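Local coordinates for N-formylglutamate amidohydrolase (PDB 2Q7S), which binds zinc and probably works as a metal-dependent amidohydrolase, cleaving N-formylglutamate or a related substrate, at residues Gly34-Ala39 against Ala74-Arg79; Gly42-Pro47 against Ile127-Leu132; Pro25-Ser30 against Glu154-Ala159; Ala60-Val65 against Arg273-Leu278; Pro78-Asp83 against Leu116-Val121. One frame throughout, in Å; residues are numbered along the deposited sequence. Where two conformers were deposited one is given.

Contacts 1, 2 and 5 join loops to one another, whereas contacts 3 and 4 pack helices 134-163 and 267-289 onto the fold around one mixed sheet. The three loop contacts form one group: contact 5 shares P78 and R79 with contact 1, their centres 10 Å apart, and its centre lies 11 Å from that of contact 2, whose loop encloses it along the chain. Contact 3 sets strand 26-30 under helix 134-163, and its strand neighbours strand 71-75 of contact 1. Contact 4 holds helix 267-289, with its centre 36 Å from that of contact 2 and across the chain's centre. Contact 5 comes nearest to the metal, the side chain of R79 about 4 Å from the zinc ion.

Contact 1 (Gly34-Ala39 against Ala74-Arg79)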
# COMPACT_ATOMS: atom_id res chain seq x y z
N GLY A 34 3.41 7.16 4.95
CA GLY A 34 4.44 7.87 5.66
C GLY A 34 4.56 9.33 5.28
O GLY A 34 4.57 9.66 4.09
N THR A 35 4.68 10.19 6.30
CA THR A 35 4.74 11.65 6.12
C THR A 35 5.98 12.30 6.78
O THR A 35 6.07 13.52 6.84
CB THR A 35 3.54 12.32 6.75
OG1 THR A 35 3.52 11.96 8.13
CG2 THR A 35 2.22 11.88 6.07
N PHE A 36 6.92 11.49 7.26
CA PHE A 36 8.16 12.00 7.87
C PHE A 36 9.27 12.02 6.82
O PHE A 36 9.86 10.99 6.54
CB PHE A 36 8.59 11.17 9.09
CG PHE A 36 7.56 11.14 10.22
CD1 PHE A 36 6.57 10.18 10.26
CD2 PHE A 36 7.61 12.09 11.23
CE1 PHE A 36 5.62 10.15 11.30
CE2 PHE A 36 6.66 12.08 12.29
CZ PHE A 36 5.68 11.12 12.33
N TYR A 37 9.55 13.20 6.28
CA TYR A 37 10.52 13.40 5.19
C TYR A 37 11.98 13.48 5.74
O TYR A 37 12.28 14.32 6.59
CB TYR A 37 10.11 14.66 4.33
CG TYR A 37 8.82 14.39 3.54
CD1 TYR A 37 7.58 14.30 4.20
CD2 TYR A 37 8.85 14.14 2.17
CE1 TYR A 37 6.39 13.98 3.50
CE2 TYR A 37 7.67 13.84 1.45
CZ TYR A 37 6.45 13.75 2.14
OH TYR A 37 5.27 13.43 1.47
N PRO A 38 12.85 12.54 5.31
CA PRO A 38 14.27 12.58 5.66
C PRO A 38 15.02 13.87 5.26
O PRO A 38 14.82 14.39 4.17
CB PRO A 38 14.84 11.39 4.90
CG PRO A 38 13.73 10.47 4.78
CD PRO A 38 12.55 11.34 4.52
N ALA A 39 15.89 14.33 6.15
CA ALA A 39 16.70 15.52 5.92
C ALA A 39 17.53 15.38 4.64
O ALA A 39 17.80 16.36 3.96
CB ALA A 39 17.60 15.80 7.14
N ALA A 74 2.86 -0.07 9.00
CA ALA A 74 2.83 1.15 8.22
C ALA A 74 4.18 1.87 8.15
O ALA A 74 4.87 2.02 9.17
CB ALA A 74 1.74 2.06 8.78
N ALA A 75 4.53 2.33 6.94
CA ALA A 75 5.75 3.14 6.71
C ALA A 75 5.69 4.55 7.31
O ALA A 75 4.66 5.22 7.24
CB ALA A 75 6.06 3.25 5.21
N THR A 76 6.78 5.02 7.89
CA THR A 76 6.82 6.38 8.44
C THR A 76 7.54 7.33 7.45
O THR A 76 7.37 8.54 7.49
CB THR A 76 7.49 6.47 9.84
OG1 THR A 76 8.76 5.88 9.77
CG2 THR A 76 6.69 5.75 10.95
N PHE A 77 8.34 6.75 6.57
CA PHE A 77 9.02 7.50 5.53
C PHE A 77 8.10 7.66 4.34
O PHE A 77 7.20 6.83 4.15
CB PHE A 77 10.30 6.81 5.09
CG PHE A 77 10.12 5.39 4.70
CD1 PHE A 77 10.16 4.38 5.68
CD2 PHE A 77 9.90 5.04 3.37
CE1 PHE A 77 9.94 3.11 5.38
CE2 PHE A 77 9.71 3.71 3.06
CZ PHE A 77 9.75 2.75 4.04
N PRO A 78 8.36 8.67 3.50
CA PRO A 78 7.47 8.89 2.37
C PRO A 78 7.79 7.97 1.21
O PRO A 78 8.97 7.70 0.91
CB PRO A 78 7.69 10.37 2.02
CG PRO A 78 8.80 10.88 2.97
CD PRO A 78 9.46 9.66 3.50
N ARG A 79 6.74 7.51 0.53
CA ARG A 79 6.92 6.65 -0.62
C ARG A 79 7.64 7.32 -1.78
O ARG A 79 8.20 6.60 -2.62
CB ARG A 79 5.59 6.06 -1.09
CG ARG A 79 4.63 7.01 -1.69
CD ARG A 79 4.77 7.11 -3.18
NE ARG A 79 4.30 5.97 -3.95
CZ ARG A 79 3.10 5.82 -4.50
NH1 ARG A 79 2.15 6.72 -4.33
NH2 ARG A 79 2.85 4.74 -5.22
O HOH W 1 4.27 8.75 1.60
O HOH W 2 5.16 5.94 2.89
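Y37 lays its ring against P78, and the approach can be followed outward from the main chain. CB starts off away from the 74-79 segment, but with CG anti to the carbonyl carbon (chi1 -69°) the ring swings back over the proline. Its CG and CD2 come first, CD2 standing 3.4 Å from P78 CG. That methylene sits over the centre of the ring face, 3.4 Å from the centroid of the Y37 ring, a CH-pi contact. Farther out, CE2 and CZ pass over P78 CB, and the hydroxyl ends in a hydrogen bond to E54. P38 adds its own ring, its CD meeting P78 CD at 3.7 Å.

The backbones are joined by one direct bond: F36 N donates to T76 O over 3.0 Å. The same oxygen lies at the edge of the F36 ring. G34 passes close over the other segment, its CA making a CA-H...O contact of 3.3 Å to F77 O. Two waters close the gap, one from G34 O to R79 N, the other from G34 N to F77 O. The arrangement is that of two loops beyond the C-terminal ends of neighbouring parallel strands, 26-30 and 71-75, at the end of the sheet near the zinc site.

Contact 2 (Gly42-Pro47 against Ile127-Leu132); sequences GAVVAP and IYDRKL
A43, V45 and I127 make the apolar centre of this loop-to-loop contact. I127 divides its branches: CG2 lies 3.9 Å from A43 CB, whereas its CG1 is 4.1 Å from V45 CG1. The valine methyl gets there because it stands between its own backbone N and carbonyl carbon (chi1 58°), which aims it at the isoleucine. I127 CG2 also lies over the centre of the Y128 ring, and L132 CD2 fills the opposite face, clamping the aromatic plane between two methyl groups.

Next outward, V44 crosses D129 at about a right angle, its CG1 meeting D129 CB at 3.4 Å. V44 N gives I127 O a hydrogen bond of 2.8 Å.

At the polar edge G42 O lies near the plane of the Y128 ring, 3.3 Å from Y128 CD1, and also at the edge of the R130 guanidinium, though no hydrogen bond is made there. The charged end of R130 is instead paired with E136, and Y128 OH with R140, both on helix 134-163. The whole is a surface junction of two irregular loops, the one leading to helix 47-50 and the other to strand 132-133, well away from the zinc site.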
# COMPACT_ATOMS: atom_id res chain seq x y z
N GLY A 42 17.28 15.96 -0.42
CA GLY A 42 18.01 16.71 -1.46
C GLY A 42 17.22 16.95 -2.74
O GLY A 42 17.78 16.89 -3.85
N ALA A 43 15.92 17.20 -2.59
CA ALA A 43 15.03 17.49 -3.72
C ALA A 43 15.13 18.98 -4.04
O ALA A 43 15.53 19.78 -3.19
CB ALA A 43 13.62 17.14 -3.35
N VAL A 44 14.79 19.36 -5.28
CA VAL A 44 14.66 20.78 -5.64
C VAL A 44 13.19 21.26 -5.61
O VAL A 44 12.91 22.44 -5.78
CB VAL A 44 15.30 21.10 -7.01
CG1 VAL A 44 16.79 20.77 -6.97
CG2 VAL A 44 14.60 20.33 -8.12
N VAL A 45 12.26 20.34 -5.37
CA VAL A 45 10.82 20.63 -5.38
C VAL A 45 10.31 20.79 -3.93
O VAL A 45 10.80 20.12 -3.02
CB VAL A 45 10.03 19.54 -6.16
CG1 VAL A 45 10.28 18.16 -5.56
CG2 VAL A 45 8.55 19.85 -6.21
N ALA A 46 9.35 21.69 -3.73
CA ALA A 46 8.84 22.00 -2.39
C ALA A 46 8.10 20.79 -1.84
O ALA A 46 7.38 20.12 -2.58
CB ALA A 46 7.91 23.22 -2.43
N PRO A 47 8.26 20.51 -0.53
CA PRO A 47 7.67 19.27 0.01
C PRO A 47 6.15 19.26 -0.20
O PRO A 47 5.57 18.19 -0.40
CB PRO A 47 8.04 19.31 1.51
CG PRO A 47 8.33 20.78 1.79
CD PRO A 47 8.91 21.33 0.51
N ILE A 127 11.74 15.94 -9.48
CA ILE A 127 12.03 16.01 -8.05
C ILE A 127 13.46 16.53 -7.73
O ILE A 127 13.65 17.19 -6.71
CB ILE A 127 11.75 14.60 -7.34
CG1 ILE A 127 10.23 14.38 -7.23
CG2 ILE A 127 12.36 14.55 -5.95
CD1 ILE A 127 9.80 12.98 -6.94
N TYR A 128 14.46 16.25 -8.58
CA TYR A 128 15.87 16.60 -8.29
C TYR A 128 16.53 17.39 -9.46
O TYR A 128 16.07 17.33 -10.60
CB TYR A 128 16.74 15.35 -8.01
CG TYR A 128 16.17 14.34 -7.03
CD1 TYR A 128 16.33 14.53 -5.66
CD2 TYR A 128 15.50 13.21 -7.46
CE1 TYR A 128 15.81 13.63 -4.75
CE2 TYR A 128 14.97 12.29 -6.56
CZ TYR A 128 15.14 12.51 -5.20
OH TYR A 128 14.64 11.62 -4.29
N ASP A 129 17.63 18.08 -9.17
CA ASP A 129 18.34 18.82 -10.24
C ASP A 129 19.61 18.08 -10.67
O ASP A 129 20.54 18.67 -11.27
CB ASP A 129 18.63 20.26 -9.80
CG ASP A 129 19.75 20.38 -8.75
OD1 ASP A 129 20.08 19.40 -8.04
OD2 ASP A 129 20.30 21.51 -8.63
N ARG A 130 19.62 16.78 -10.38
CA ARG A 130 20.79 15.94 -10.47
C ARG A 130 20.37 14.47 -10.45
O ARG A 130 19.23 14.13 -10.10
CB ARG A 130 21.69 16.21 -9.26
CG ARG A 130 21.05 15.66 -8.01
CD ARG A 130 21.71 16.02 -6.71
NE ARG A 130 20.83 15.50 -5.66
CZ ARG A 130 20.81 14.23 -5.27
NH1 ARG A 130 21.66 13.35 -5.81
NH2 ARG A 130 19.96 13.84 -4.31
N LYS A 131 21.32 13.61 -10.80
CA LYS A 131 21.17 12.17 -10.71
C LYS A 131 21.59 11.69 -9.33
O LYS A 131 22.57 12.17 -8.77
CB LYS A 131 22.00 11.48 -11.79
CG LYS A 131 21.45 11.68 -13.18
CD LYS A 131 22.31 11.07 -14.22
CE LYS A 131 21.57 10.99 -15.57
NZ LYS A 131 21.94 9.72 -16.29
N LEU A 132 20.85 10.73 -8.78
CA LEU A 132 21.15 10.20 -7.46
C LEU A 132 22.33 9.26 -7.56
O LEU A 132 22.57 8.64 -8.60
CB LEU A 132 19.93 9.51 -6.82
CG LEU A 132 18.58 10.23 -7.00
CD1 LEU A 132 17.55 9.59 -6.11
CD2 LEU A 132 18.67 11.70 -6.70

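Contact 3 (Pro25-Ser30 against Glu154-Ala159); sequences PLVCDS and EAVEGA
V27 is the knob of this interface, a forked side chain that points from its strand into the helix facing it. One prong, CG1, stands anti to the backbone N (chi1 175°) and enters the hollow between two neighbouring helical residues, 3.5 Å from A155 CB and 3.9 Å from V156 CG2. The other prong, CG2, turns to the next turn of the helix, lying 3.5 Å from A155 O and 4.0 Å from A159 CB. A155 and A159, one turn apart, thus form a shallow alanine face that receives both methyl groups, while V156 closes the side, its chain crossing that of V27 at about a right angle.

A second, smaller bump fits beyond the first: P25 CB rests on A159 CB at 3.8 Å, where the strand has yet to begin. No hydrogen bond spans the interface; the fit is one of apolar shapes alone, and the small alanines allow the axes of strand 26-30 and helix 154-159 to come within 8.5 Å, at 170°, nearly antiparallel.

L152 extends the helical side beneath V27, and F163 does so beneath P25. Strand 26-30 itself runs between strands 71-75 and 166-174, with helix 134-163 on this face and helix 267-289 reaching P25 and L26.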
# COMPACT_ATOMS: atom_id res chain seq x y z
N PRO A 25 -4.45 -14.80 11.33
CA PRO A 25 -3.50 -14.53 10.23
C PRO A 25 -4.02 -13.53 9.17
O PRO A 25 -4.20 -13.87 7.99
CB PRO A 25 -3.36 -15.89 9.56
CG PRO A 25 -4.71 -16.58 9.79
CD PRO A 25 -5.22 -16.05 11.13
N LEU A 26 -4.27 -12.34 9.64
CA LEU A 26 -4.63 -11.19 8.83
C LEU A 26 -3.51 -10.21 9.03
O LEU A 26 -3.33 -9.64 10.12
CB LEU A 26 -5.95 -10.62 9.31
CG LEU A 26 -6.34 -9.30 8.62
CD1 LEU A 26 -6.72 -9.58 7.20
CD2 LEU A 26 -7.45 -8.62 9.43
N VAL A 27 -2.72 -10.00 7.99
CA VAL A 27 -1.56 -9.10 8.07
C VAL A 27 -1.82 -8.00 7.05
O VAL A 27 -2.10 -8.30 5.88
CB VAL A 27 -0.26 -9.84 7.72
CG1 VAL A 27 0.96 -8.89 7.68
CG2 VAL A 27 -0.05 -10.98 8.68
N CYS A 28 -1.73 -6.74 7.49
CA CYS A 28 -2.11 -5.59 6.66
C CYS A 28 -0.97 -4.60 6.59
O CYS A 28 -0.38 -4.29 7.62
CB CYS A 28 -3.39 -4.95 7.18
SG CYS A 28 -4.78 -6.04 7.18
N ASP A 29 -0.57 -4.15 5.39
CA ASP A 29 0.40 -3.09 5.35
C ASP A 29 -0.05 -1.83 4.58
O ASP A 29 -0.77 -1.94 3.63
CB ASP A 29 1.76 -3.58 4.93
CG ASP A 29 1.90 -3.75 3.48
OD1 ASP A 29 1.10 -4.50 2.92
OD2 ASP A 29 2.87 -3.18 2.91
N SER A 30 0.36 -0.68 5.10
CA SER A 30 0.12 0.64 4.51
C SER A 30 1.54 1.17 4.14
O SER A 30 2.21 1.89 4.94
CB SER A 30 -0.64 1.54 5.50
OG SER A 30 -0.85 2.89 5.08
N GLU A 154 8.20 -11.02 8.28
CA GLU A 154 8.11 -11.64 9.59
C GLU A 154 6.67 -11.82 9.94
O GLU A 154 6.31 -12.84 10.49
CB GLU A 154 8.84 -10.80 10.65
CG GLU A 154 8.61 -11.21 12.07
CD GLU A 154 9.07 -12.64 12.37
OE1 GLU A 154 10.08 -13.10 11.80
OE2 GLU A 154 8.38 -13.33 13.17
N ALA A 155 5.82 -10.84 9.64
CA ALA A 155 4.38 -10.94 9.97
C ALA A 155 3.67 -11.95 9.09
O ALA A 155 2.88 -12.77 9.54
CB ALA A 155 3.66 -9.52 9.87
N VAL A 156 3.99 -11.95 7.82
CA VAL A 156 3.31 -12.87 6.89
C VAL A 156 3.74 -14.33 7.17
O VAL A 156 2.91 -15.21 7.31
CB VAL A 156 3.63 -12.46 5.45
CG1 VAL A 156 3.21 -13.56 4.45
CG2 VAL A 156 2.89 -11.08 5.12
N GLU A 157 5.04 -14.57 7.28
CA GLU A 157 5.55 -15.91 7.53
C GLU A 157 5.25 -16.43 8.95
O GLU A 157 5.09 -17.62 9.12
CB GLU A 157 7.05 -15.97 7.26
CG GLU A 157 7.43 -15.69 5.84
CD GLU A 157 6.78 -16.63 4.85
OE1 GLU A 157 6.67 -17.86 5.10
OE2 GLU A 157 6.39 -16.12 3.78
N GLY A 158 5.25 -15.56 9.94
CA GLY A 158 4.84 -15.89 11.25
C GLY A 158 3.38 -16.36 11.30
O GLY A 158 3.08 -17.38 11.89
N ALA A 159 2.48 -15.57 10.71
CA ALA A 159 1.10 -15.94 10.55
C ALA A 159 0.94 -17.30 9.91
O ALA A 159 0.23 -18.15 10.42
CB ALA A 159 0.34 -14.85 9.74

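Contact 4 (Ala60-Val65 against Arg273-Leu278)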
# COMPACT_ATOMS: atom_id res chain seq x y z
N ALA A 60 -4.47 5.14 9.58
CA ALA A 60 -5.48 5.50 10.61
C ALA A 60 -6.87 5.04 10.18
O ALA A 60 -7.69 4.68 11.03
CB ALA A 60 -5.47 7.03 10.89
N LEU A 61 -7.14 5.02 8.86
CA LEU A 61 -8.43 4.53 8.32
C LEU A 61 -8.63 3.07 8.70
O LEU A 61 -9.73 2.67 9.06
CB LEU A 61 -8.52 4.64 6.81
CG LEU A 61 -8.82 6.02 6.16
CD1 LEU A 61 -8.72 5.86 4.65
CD2 LEU A 61 -10.18 6.54 6.60
N TRP A 62 -7.53 2.31 8.67
CA TRP A 62 -7.60 0.90 9.03
C TRP A 62 -7.14 0.58 10.44
O TRP A 62 -6.71 -0.56 10.70
CB TRP A 62 -6.82 0.09 8.02
CG TRP A 62 -7.36 0.13 6.59
CD1 TRP A 62 -7.03 1.03 5.62
CD2 TRP A 62 -8.24 -0.84 5.96
NE1 TRP A 62 -7.67 0.70 4.43
CE2 TRP A 62 -8.38 -0.45 4.61
CE3 TRP A 62 -8.90 -1.99 6.41
CZ2 TRP A 62 -9.19 -1.15 3.71
CZ3 TRP A 62 -9.73 -2.69 5.49
CH2 TRP A 62 -9.84 -2.27 4.17
N GLU A 63 -7.25 1.53 11.35
CA GLU A 63 -6.87 1.29 12.77
C GLU A 63 -7.45 0.02 13.44
O GLU A 63 -6.80 -0.54 14.25
CB GLU A 63 -7.20 2.50 13.65
CG GLU A 63 -8.66 2.81 13.70
CD GLU A 63 -9.10 3.50 14.96
OE1 GLU A 63 -8.26 4.20 15.58
OE2 GLU A 63 -10.30 3.37 15.30
N ALA A 64 -8.65 -0.41 13.04
CA ALA A 64 -9.36 -1.63 13.58
C ALA A 64 -8.63 -2.94 13.44
O ALA A 64 -8.93 -3.88 14.14
CB ALA A 64 -10.67 -1.80 12.88
N VAL A 65 -7.72 -3.03 12.49
CA VAL A 65 -7.04 -4.25 12.17
C VAL A 65 -6.46 -5.02 13.40
O VAL A 65 -6.76 -6.21 13.53
CB VAL A 65 -5.96 -4.01 11.05
CG1 VAL A 65 -4.99 -5.20 10.92
CG2 VAL A 65 -6.65 -3.79 9.74
N ARG A 273 -15.22 4.23 10.29
CA ARG A 273 -16.27 3.40 10.94
C ARG A 273 -16.66 2.23 10.03
O ARG A 273 -16.60 1.08 10.41
CB ARG A 273 -17.47 4.28 11.29
CG ARG A 273 -18.69 3.48 11.80
CD ARG A 273 -19.76 3.26 10.69
NE ARG A 273 -20.49 4.43 10.14
CZ ARG A 273 -20.62 5.67 10.66
NH1 ARG A 273 -20.08 6.05 11.82
NH2 ARG A 273 -21.33 6.58 9.99
N ASP A 274 -16.98 2.53 8.78
CA ASP A 274 -17.27 1.48 7.79
C ASP A 274 -16.15 0.45 7.64
O ASP A 274 -16.41 -0.76 7.55
CB ASP A 274 -17.62 2.09 6.44
CG ASP A 274 -18.95 2.80 6.46
OD1 ASP A 274 -19.69 2.71 7.47
OD2 ASP A 274 -19.25 3.46 5.46
N LEU A 275 -14.90 0.91 7.63
CA LEU A 275 -13.76 -0.02 7.55
C LEU A 275 -13.52 -0.83 8.81
O LEU A 275 -13.03 -1.92 8.73
CB LEU A 275 -12.47 0.71 7.15
CG LEU A 275 -12.40 1.30 5.76
CD1 LEU A 275 -11.12 2.15 5.54
CD2 LEU A 275 -12.53 0.16 4.74
N THR A 276 -13.83 -0.27 10.00
CA THR A 276 -13.83 -1.04 11.22
C THR A 276 -14.82 -2.20 11.17
O THR A 276 -14.50 -3.33 11.53
CB THR A 276 -14.11 -0.15 12.44
OG1 THR A 276 -12.99 0.72 12.62
CG2 THR A 276 -14.27 -0.97 13.63
N LEU A 277 -16.05 -1.90 10.78
CA LEU A 277 -17.07 -2.92 10.59
C LEU A 277 -16.69 -3.92 9.49
O LEU A 277 -16.94 -5.11 9.64
CB LEU A 277 -18.44 -2.28 10.31
CG LEU A 277 -19.34 -1.76 11.44
CD1 LEU A 277 -20.16 -2.84 12.12
CD2 LEU A 277 -18.59 -0.98 12.48
N LEU A 278 -16.07 -3.46 8.41
CA LEU A 278 -15.64 -4.38 7.34
C LEU A 278 -14.54 -5.30 7.90
O LEU A 278 -14.52 -6.50 7.64
CB LEU A 278 -15.10 -3.61 6.12
CG LEU A 278 -14.34 -4.48 5.11
CD1 LEU A 278 -15.32 -5.42 4.42
CD2 LEU A 278 -13.49 -3.61 4.12
O HOH W 3 -10.63 0.89 11.11
O HOH W 4 -11.36 0.97 14.91
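L61, at the end of helix 58-61, opens the contact by setting its CB 3.8 Å from L275 CD1. Its carbonyl oxygen takes a hydrogen bond from a water that also accepts from A64 N and is bonded to T276 OG1, so one water ties the helix end, the turn and the long helix together. W62 follows, the first residue to leave the helical path, and it begins a type I beta turn to V65. A chi1 of -64° sets its indole beside the backbone N, where the ring face meets L275, whose CD2 stands 3.9 Å from the centroid of the six-membered ring and 22° off the normal, a CH-pi contact. L275 CD1 lies over the same face nearer the rim, and L278 CD2 meets W62 CH2 at 3.9 Å.

This joins the turn after helix 58-61 to helix 267-289, with strand 244-252 of the mixed sheet supplying I249 and I251 against the indole. E63 then reaches outward, where its OE2 accepts from a second water bonded to T276 OG1. A64 brings its methyl straight to the helix, 3.4 Å from T276 OG1 and close to T276 CB and CG2. That hydroxyl, besides its two waters, is hydrogen-bonded to Q272 O one turn earlier.

Contact 5 (Pro78-Asp83 against Leu116-Val121); sequences PRVYID and LIWSNV
This is a buried meeting of two irregular loops beside the zinc ion: residues 78-83 follow strand 71-75, and residues 116-121 precede strand 132-133. W118 dominates it. Its indole takes R79 and V80 on one face: V80 CG2 stands 3.9 Å from the centroid of the six-membered ring, 22° off the normal, in a CH-pi contact, while R79 CD lies toward the rim. The arginine chain is bent at chi2 and chi3, which folds its guanidinium back until W118 CZ2 lies over one of its faces, 3.5 Å from R79 NE. The two planes are 41° apart, so this is no flat stack.

R79 NE also donates to D83 OD2 at 3.2 Å, a salt bridge whose acceptor lies in the guanidinium plane, whereas the N-H comes in from above the carboxylate plane. The second bond, from NH2, is weak. D83 N gives L116 O a hydrogen bond of 2.8 Å. I82 CG1 packs on L116 CD1 and I117 CD1. One water donates to R79 O and L116 O and accepts from W118 N; another donates to V80 O and W118 O, so the two bridge backbone oxygens of both loops.

R79 NH1 is hydrogen-bonded to G53 O and makes a long, weak ion pair with the zinc ligand D55. D83 OD1, bonded to H32, supports that ligand from the second shell, while R79, with W118 packed against it, borders the zinc site of H32, D55 and H172.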
# COMPACT_ATOMS: atom_id res chain seq x y z
N PRO A 78 8.36 8.67 3.50
CA PRO A 78 7.47 8.89 2.37
C PRO A 78 7.79 7.97 1.21
O PRO A 78 8.97 7.70 0.91
CB PRO A 78 7.69 10.37 2.02
CG PRO A 78 8.80 10.88 2.97
CD PRO A 78 9.46 9.66 3.50
N ARG A 79 6.74 7.51 0.53
CA ARG A 79 6.92 6.65 -0.62
C ARG A 79 7.64 7.32 -1.78
O ARG A 79 8.20 6.60 -2.62
CB ARG A 79 5.59 6.06 -1.09
CG ARG A 79 4.63 7.01 -1.69
CD ARG A 79 4.77 7.11 -3.18
NE ARG A 79 4.30 5.97 -3.95
CZ ARG A 79 3.10 5.82 -4.50
NH1 ARG A 79 2.15 6.72 -4.33
NH2 ARG A 79 2.85 4.74 -5.22
N VAL A 80 7.55 8.67 -1.86
CA VAL A 80 8.28 9.46 -2.85
C VAL A 80 9.78 9.52 -2.56
O VAL A 80 10.57 9.95 -3.41
CB VAL A 80 7.73 10.90 -2.95
CG1 VAL A 80 8.56 11.72 -3.92
CG2 VAL A 80 6.25 10.88 -3.39
N TYR A 81 10.17 9.11 -1.35
CA TYR A 81 11.58 8.96 -0.97
C TYR A 81 12.11 7.58 -1.33
O TYR A 81 13.13 7.43 -2.02
CB TYR A 81 11.73 9.22 0.51
CG TYR A 81 13.13 9.16 1.07
CD1 TYR A 81 14.04 10.20 0.83
CD2 TYR A 81 13.53 8.11 1.88
CE1 TYR A 81 15.31 10.18 1.39
CE2 TYR A 81 14.83 8.07 2.40
CZ TYR A 81 15.70 9.11 2.18
OH TYR A 81 16.96 9.09 2.73
N ILE A 82 11.41 6.56 -0.85
CA ILE A 82 11.55 5.24 -1.39
C ILE A 82 10.24 4.51 -1.21
O ILE A 82 9.57 4.67 -0.20
CB ILE A 82 12.75 4.49 -0.79
CG1 ILE A 82 12.96 3.16 -1.51
CG2 ILE A 82 12.65 4.37 0.74
CD1 ILE A 82 14.36 2.47 -1.16
N ASP A 83 9.86 3.75 -2.22
CA ASP A 83 8.51 3.17 -2.29
C ASP A 83 8.60 1.69 -1.94
O ASP A 83 9.02 0.91 -2.79
CB ASP A 83 7.96 3.30 -3.69
CG ASP A 83 6.54 2.85 -3.79
OD1 ASP A 83 6.07 2.09 -2.92
OD2 ASP A 83 5.88 3.29 -4.76
N LEU A 116 10.60 2.65 -7.74
CA LEU A 116 11.11 2.50 -6.38
C LEU A 116 11.58 3.83 -5.80
O LEU A 116 11.32 4.14 -4.62
CB LEU A 116 12.26 1.47 -6.35
CG LEU A 116 12.97 1.26 -5.01
CD1 LEU A 116 12.12 0.33 -3.98
CD2 LEU A 116 14.41 0.77 -5.26
N ILE A 117 12.32 4.57 -6.64
CA ILE A 117 12.78 5.90 -6.33
C ILE A 117 12.13 6.90 -7.30
O ILE A 117 12.48 6.98 -8.51
CB ILE A 117 14.33 6.00 -6.45
CG1 ILE A 117 15.04 4.84 -5.70
CG2 ILE A 117 14.82 7.39 -6.03
CD1 ILE A 117 14.91 4.85 -4.11
N TRP A 118 11.18 7.67 -6.80
CA TRP A 118 10.56 8.72 -7.64
C TRP A 118 11.56 9.73 -8.17
O TRP A 118 12.45 10.17 -7.44
CB TRP A 118 9.45 9.42 -6.91
CG TRP A 118 8.22 8.60 -6.80
CD1 TRP A 118 8.13 7.25 -6.62
CD2 TRP A 118 6.88 9.08 -6.84
NE1 TRP A 118 6.83 6.86 -6.58
CE2 TRP A 118 6.04 7.97 -6.71
CE3 TRP A 118 6.32 10.36 -6.99
CZ2 TRP A 118 4.65 8.10 -6.72
CZ3 TRP A 118 4.94 10.47 -7.00
CH2 TRP A 118 4.12 9.36 -6.87
N SER A 119 11.41 10.05 -9.45
CA SER A 119 12.28 10.97 -10.22
C SER A 119 11.59 12.32 -10.51
O SER A 119 12.25 13.36 -10.77
CB SER A 119 12.64 10.31 -11.57
OG SER A 119 11.46 9.73 -12.18
N ASN A 120 10.27 12.27 -10.56
CA ASN A 120 9.49 13.46 -10.73
C ASN A 120 8.07 13.37 -10.18
O ASN A 120 7.56 12.29 -9.86
CB ASN A 120 9.53 13.93 -12.20
CG ASN A 120 9.33 12.82 -13.21
OD1 ASN A 120 8.27 12.17 -13.25
ND2 ASN A 120 10.32 12.65 -14.09
N VAL A 121 7.46 14.55 -10.04
CA VAL A 121 6.05 14.66 -9.62
C VAL A 121 5.14 14.85 -10.85
O VAL A 121 3.95 14.50 -10.80
CB VAL A 121 5.84 15.83 -8.59
CG1 VAL A 121 6.35 15.40 -7.19
CG2 VAL A 121 6.51 17.15 -9.09
O HOH W 5 10.11 6.70 -4.31
O HOH W 6 12.70 10.16 -4.82